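Local coordinates for xyloglucanase (Paenibacillus pabuli, PDB 2JEP), which hydrolyses the beta-glucan backbone of xyloglucan, a plant cell-wall polysaccharide, as a family 5 glycoside hydrolase built on a TIM barrel, at residues Y125-D133 with Y157-F168. Residues are numbered along the deposited sequence; the frame is centred on the assembly and turned at random.
Sequences YVIINIHGD and YKKVWQQIATKF
Ile130 packs on helix 150-167 through its CD1 methyl, which touches four helix side chains. The closest is Trp161, whose NE1 lies 3.3 Å from Ile130 CD1; the two side chains run past each other in opposite senses, and CG1 of the isoleucine lies against the NE1-CE2-CZ2 part of the indole. Val160 CG1 approaches the same methyl to 3.8 Å, while Tyr157 CE1 and Ile164 CD1 also touch it. Ile128 forms a second apolar group nearer the end of the helix. Its CD1 sits over one face of the Phe168 ring, 4.1 Å from the centroid and 25° off the ring normal, a CH-pi contact, and also meets Ile164 CG2 at 4.0 Å. CG1 stands between the backbone N and the carbonyl carbon (chi1 58°), and with the chain extended beyond it CD1 is carried to the Phe168 ring. No hydrogen bond joins the two segments. Within the helix, Trp161 CD1 lies 3.5 Å above one face of the Tyr157 ring, toward the rim, and Ile164 CD1 lies over the rim of one face of the indole; together they help set how the indole is turned. Replacing Trp161 with an alanine is likely to strip Ile130 CD1 and CG1 of the indole they lie against and to leave a gap beside the Tyr157 ring. Tyr157 is held in turn by its hydroxyl, hydrogen-bonded to Ser179 O. In the TIM barrel, these contacts seat helix 150-167 against the outside of strand 125-128 and its following loop; Val116 of helix 106-120 also packs on Ile128, Leu175 of strand 175-178 touches Phe168, and Phe206 of helix 193-211 meets Tyr157.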
loop_
_atom_site.group_PDB
_atom_site.type_symbol
_atom_site.label_atom_id
_atom_site.label_comp_id
_atom_site.label_asym_id
_atom_site.label_seq_id
_atom_site.Cartn_x
_atom_site.Cartn_y
_atom_site.Cartn_z
ATOM N N TYR A 125 -5.384 11.932 -5.000
ATOM C CA TYR A 125 -5.831 10.556 -5.071
ATOM C C TYR A 125 -5.668 9.954 -3.673
ATOM O O TYR A 125 -4.737 10.314 -2.933
ATOM C CB TYR A 125 -4.996 9.766 -6.080
ATOM C CG TYR A 125 -5.477 9.956 -7.497
ATOM C CD1 TYR A 125 -5.070 11.048 -8.262
ATOM C CD2 TYR A 125 -6.357 9.060 -8.069
ATOM C CE1 TYR A 125 -5.560 11.239 -9.552
ATOM C CE2 TYR A 125 -6.825 9.233 -9.350
ATOM C CZ TYR A 125 -6.432 10.310 -10.081
ATOM O OH TYR A 125 -6.924 10.451 -11.384
ATOM N N VAL A 126 -6.563 9.042 -3.337
ATOM C CA VAL A 126 -6.602 8.444 -2.017
ATOM C C VAL A 126 -6.851 6.958 -2.170
ATOM O O VAL A 126 -7.735 6.566 -2.946
ATOM C CB VAL A 126 -7.736 9.045 -1.162
ATOM C CG1 VAL A 126 -7.701 8.470 0.262
ATOM C CG2 VAL A 126 -7.657 10.569 -1.139
ATOM N N ILE A 127 -6.077 6.145 -1.439
ATOM C CA ILE A 127 -6.284 4.705 -1.406
ATOM C C ILE A 127 -6.631 4.321 0.034
ATOM O O ILE A 127 -5.912 4.722 0.952
ATOM C CB ILE A 127 -5.003 3.945 -1.817
ATOM C CG1 ILE A 127 -4.538 4.342 -3.226
ATOM C CG2 ILE A 127 -5.201 2.417 -1.670
ATOM C CD1 ILE A 127 -3.111 3.904 -3.555
ATOM N N ILE A 128 -7.713 3.566 0.234
ATOM C CA ILE A 128 -8.044 2.991 1.544
ATOM C C ILE A 128 -8.076 1.473 1.413
ATOM O O ILE A 128 -8.484 0.938 0.385
ATOM C CB ILE A 128 -9.364 3.506 2.144
ATOM C CG1 ILE A 128 -10.560 3.236 1.237
ATOM C CG2 ILE A 128 -9.205 4.963 2.490
ATOM C CD1 ILE A 128 -11.896 3.671 1.851
ATOM N N ASN A 129 -7.630 0.769 2.452
ATOM C CA ASN A 129 -7.510 -0.687 2.391
ATOM C C ASN A 129 -8.090 -1.368 3.635
ATOM O O ASN A 129 -8.756 -0.718 4.455
ATOM C CB ASN A 129 -6.050 -1.081 2.148
ATOM C CG ASN A 129 -5.158 -0.880 3.356
ATOM O OD1 ASN A 129 -5.635 -0.523 4.424
ATOM N ND2 ASN A 129 -3.863 -1.151 3.198
ATOM N N ILE A 130 -7.886 -2.683 3.742
ATOM C CA ILE A 130 -8.050 -3.424 5.000
ATOM C C ILE A 130 -6.664 -3.944 5.322
ATOM O O ILE A 130 -6.079 -4.687 4.540
ATOM C CB ILE A 130 -9.074 -4.555 4.877
ATOM C CG1 ILE A 130 -10.466 -3.980 4.604
ATOM C CG2 ILE A 130 -9.024 -5.449 6.124
ATOM C CD1 ILE A 130 -11.575 -5.046 4.481
ATOM N N HIS A 131 -6.094 -3.501 6.451
ATOM C CA HIS A 131 -4.642 -3.597 6.642
ATOM C C HIS A 131 -4.216 -4.639 7.675
ATOM O O HIS A 131 -3.799 -5.765 7.318
ATOM C CB HIS A 131 -4.106 -2.188 6.953
ATOM C CG HIS A 131 -2.634 -2.032 6.777
ATOM N ND1 HIS A 131 -2.072 -1.503 5.631
ATOM C CD2 HIS A 131 -1.602 -2.316 7.609
ATOM C CE1 HIS A 131 -0.760 -1.457 5.775
ATOM N NE2 HIS A 131 -0.445 -1.961 6.957
ATOM N N GLY A 132 -4.342 -4.320 8.962
ATOM C CA GLY A 132 -3.874 -5.266 9.986
ATOM C C GLY A 132 -4.642 -6.583 10.006
ATOM O O GLY A 132 -4.129 -7.619 10.433
ATOM N N ASP A 133 -5.903 -6.525 9.556
ATOM C CA ASP A 133 -6.793 -7.651 9.649
ATOM C C ASP A 133 -6.294 -8.885 8.915
ATOM O O ASP A 133 -6.722 -9.987 9.231
ATOM C CB ASP A 133 -8.160 -7.288 9.075
ATOM C CG ASP A 133 -8.795 -6.090 9.749
ATOM O OD1 ASP A 133 -8.183 -4.997 9.745
ATOM O OD2 ASP A 133 -9.926 -6.243 10.297
ATOM N N TYR A 157 -15.698 -10.825 5.353
ATOM C CA TYR A 157 -15.032 -9.940 4.405
ATOM C C TYR A 157 -16.014 -9.259 3.446
ATOM O O TYR A 157 -15.943 -8.044 3.214
ATOM C CB TYR A 157 -13.981 -10.760 3.655
ATOM C CG TYR A 157 -13.106 -10.002 2.693
ATOM C CD1 TYR A 157 -12.134 -9.122 3.155
ATOM C CD2 TYR A 157 -13.203 -10.207 1.326
ATOM C CE1 TYR A 157 -11.273 -8.487 2.283
ATOM C CE2 TYR A 157 -12.358 -9.563 0.445
ATOM C CZ TYR A 157 -11.385 -8.701 0.916
ATOM O OH TYR A 157 -10.551 -8.064 0.011
ATOM N N LYS A 158 -16.941 -10.041 2.888
ATOM C CA LYS A 158 -17.992 -9.486 2.067
ATOM C C LYS A 158 -18.766 -8.396 2.808
ATOM O O LYS A 158 -18.986 -7.305 2.285
ATOM C CB LYS A 158 -18.934 -10.602 1.587
ATOM C CG LYS A 158 -20.158 -10.104 0.777
ATOM C CD LYS A 158 -21.096 -11.275 0.511
ATOM C CE LYS A 158 -22.431 -10.903 -0.053
ATOM N NZ LYS A 158 -23.239 -12.158 -0.128
ATOM N N LYS A 159 -19.239 -8.708 4.015
ATOM C CA LYS A 159 -20.062 -7.750 4.750
ATOM C C LYS A 159 -19.280 -6.486 5.115
ATOM O O LYS A 159 -19.841 -5.381 5.079
ATOM C CB LYS A 159 -20.645 -8.416 6.007
ATOM C CG LYS A 159 -21.696 -9.480 5.727
ATOM C CD LYS A 159 -22.976 -8.868 5.132
ATOM C CE LYS A 159 -24.181 -9.803 5.185
ATOM N NZ LYS A 159 -25.391 -9.037 4.710
ATOM N N VAL A 160 -17.994 -6.646 5.462
ATOM C CA VAL A 160 -17.148 -5.506 5.781
ATOM C C VAL A 160 -16.975 -4.635 4.540
ATOM O O VAL A 160 -17.196 -3.425 4.605
ATOM C CB VAL A 160 -15.823 -5.990 6.387
ATOM C CG1 VAL A 160 -14.779 -4.867 6.439
ATOM C CG2 VAL A 160 -16.099 -6.563 7.769
ATOM N N TRP A 161 -16.617 -5.221 3.383
ATOM C CA TRP A 161 -16.474 -4.377 2.193
ATOM C C TRP A 161 -17.785 -3.776 1.729
ATOM O O TRP A 161 -17.794 -2.674 1.193
ATOM C CB TRP A 161 -15.753 -5.095 1.041
ATOM C CG TRP A 161 -14.291 -4.822 1.079
ATOM C CD1 TRP A 161 -13.267 -5.714 1.293
ATOM C CD2 TRP A 161 -13.671 -3.542 0.905
ATOM N NE1 TRP A 161 -12.077 -5.058 1.257
ATOM C CE2 TRP A 161 -12.287 -3.725 1.027
ATOM C CE3 TRP A 161 -14.154 -2.262 0.623
ATOM C CZ2 TRP A 161 -11.389 -2.668 0.912
ATOM C CZ3 TRP A 161 -13.255 -1.228 0.519
ATOM C CH2 TRP A 161 -11.896 -1.438 0.678
ATOM N N GLN A 162 -18.899 -4.477 1.956
ATOM C CA GLN A 162 -20.195 -3.879 1.598
ATOM C C GLN A 162 -20.353 -2.551 2.324
ATOM O O GLN A 162 -20.789 -1.545 1.742
ATOM C CB GLN A 162 -21.351 -4.790 2.009
ATOM C CG GLN A 162 -21.685 -5.937 1.120
ATOM C CD GLN A 162 -22.901 -6.706 1.623
ATOM O OE1 GLN A 162 -23.407 -6.435 2.702
ATOM N NE2 GLN A 162 -23.365 -7.673 0.840
ATOM N N GLN A 163 -20.055 -2.565 3.613
ATOM C CA GLN A 163 -20.213 -1.366 4.446
ATOM C C GLN A 163 -19.231 -0.263 4.108
ATOM O O GLN A 163 -19.600 0.905 4.053
ATOM C CB GLN A 163 -20.084 -1.750 5.915
ATOM C CG GLN A 163 -21.198 -2.633 6.414
ATOM C CD GLN A 163 -20.891 -3.150 7.777
ATOM O OE1 GLN A 163 -21.032 -2.425 8.770
ATOM N NE2 GLN A 163 -20.429 -4.389 7.849
ATOM N N ILE A 164 -17.962 -0.607 3.918
ATOM C CA ILE A 164 -16.973 0.444 3.583
ATOM C C ILE A 164 -17.349 1.046 2.229
ATOM O O ILE A 164 -17.380 2.268 2.049
ATOM C CB ILE A 164 -15.542 -0.156 3.494
ATOM C CG1 ILE A 164 -15.087 -0.761 4.818
ATOM C CG2 ILE A 164 -14.556 0.901 2.987
ATOM C CD1 ILE A 164 -13.891 -1.716 4.688
ATOM N N ALA A 165 -17.649 0.189 1.254
ATOM C CA ALA A 165 -17.967 0.692 -0.078
ATOM C C ALA A 165 -19.202 1.594 -0.038
ATOM O O ALA A 165 -19.219 2.671 -0.621
ATOM C CB ALA A 165 -18.158 -0.454 -1.078
ATOM N N THR A 166 -20.235 1.144 0.670
ATOM C CA THR A 166 -21.460 1.936 0.785
ATOM C C THR A 166 -21.154 3.328 1.377
ATOM O O THR A 166 -21.660 4.339 0.893
ATOM C CB THR A 166 -22.498 1.191 1.591
ATOM O OG1 THR A 166 -22.875 0.016 0.875
ATOM C CG2 THR A 166 -23.743 2.041 1.839
ATOM N N LYS A 167 -20.301 3.390 2.391
ATOM C CA LYS A 167 -19.979 4.668 3.046
ATOM C C LYS A 167 -19.379 5.660 2.043
ATOM O O LYS A 167 -19.613 6.868 2.115
ATOM C CB LYS A 167 -18.969 4.414 4.186
ATOM C CG LYS A 167 -18.634 5.584 5.090
ATOM C CD LYS A 167 -19.798 5.946 5.971
ATOM C CE LYS A 167 -19.441 7.050 6.955
ATOM N NZ LYS A 167 -20.677 7.534 7.616
ATOM N N PHE A 168 -18.594 5.145 1.090
ATOM C CA PHE A 168 -17.855 5.988 0.160
ATOM C C PHE A 168 -18.386 5.973 -1.275
ATOM O O PHE A 168 -17.715 6.398 -2.215
ATOM C CB PHE A 168 -16.384 5.549 0.181
ATOM C CG PHE A 168 -15.674 5.879 1.471
ATOM C CD1 PHE A 168 -15.217 7.165 1.704
ATOM C CD2 PHE A 168 -15.499 4.921 2.452
ATOM C CE1 PHE A 168 -14.624 7.487 2.905
ATOM C CE2 PHE A 168 -14.886 5.215 3.652
ATOM C CZ PHE A 168 -14.442 6.529 3.873
#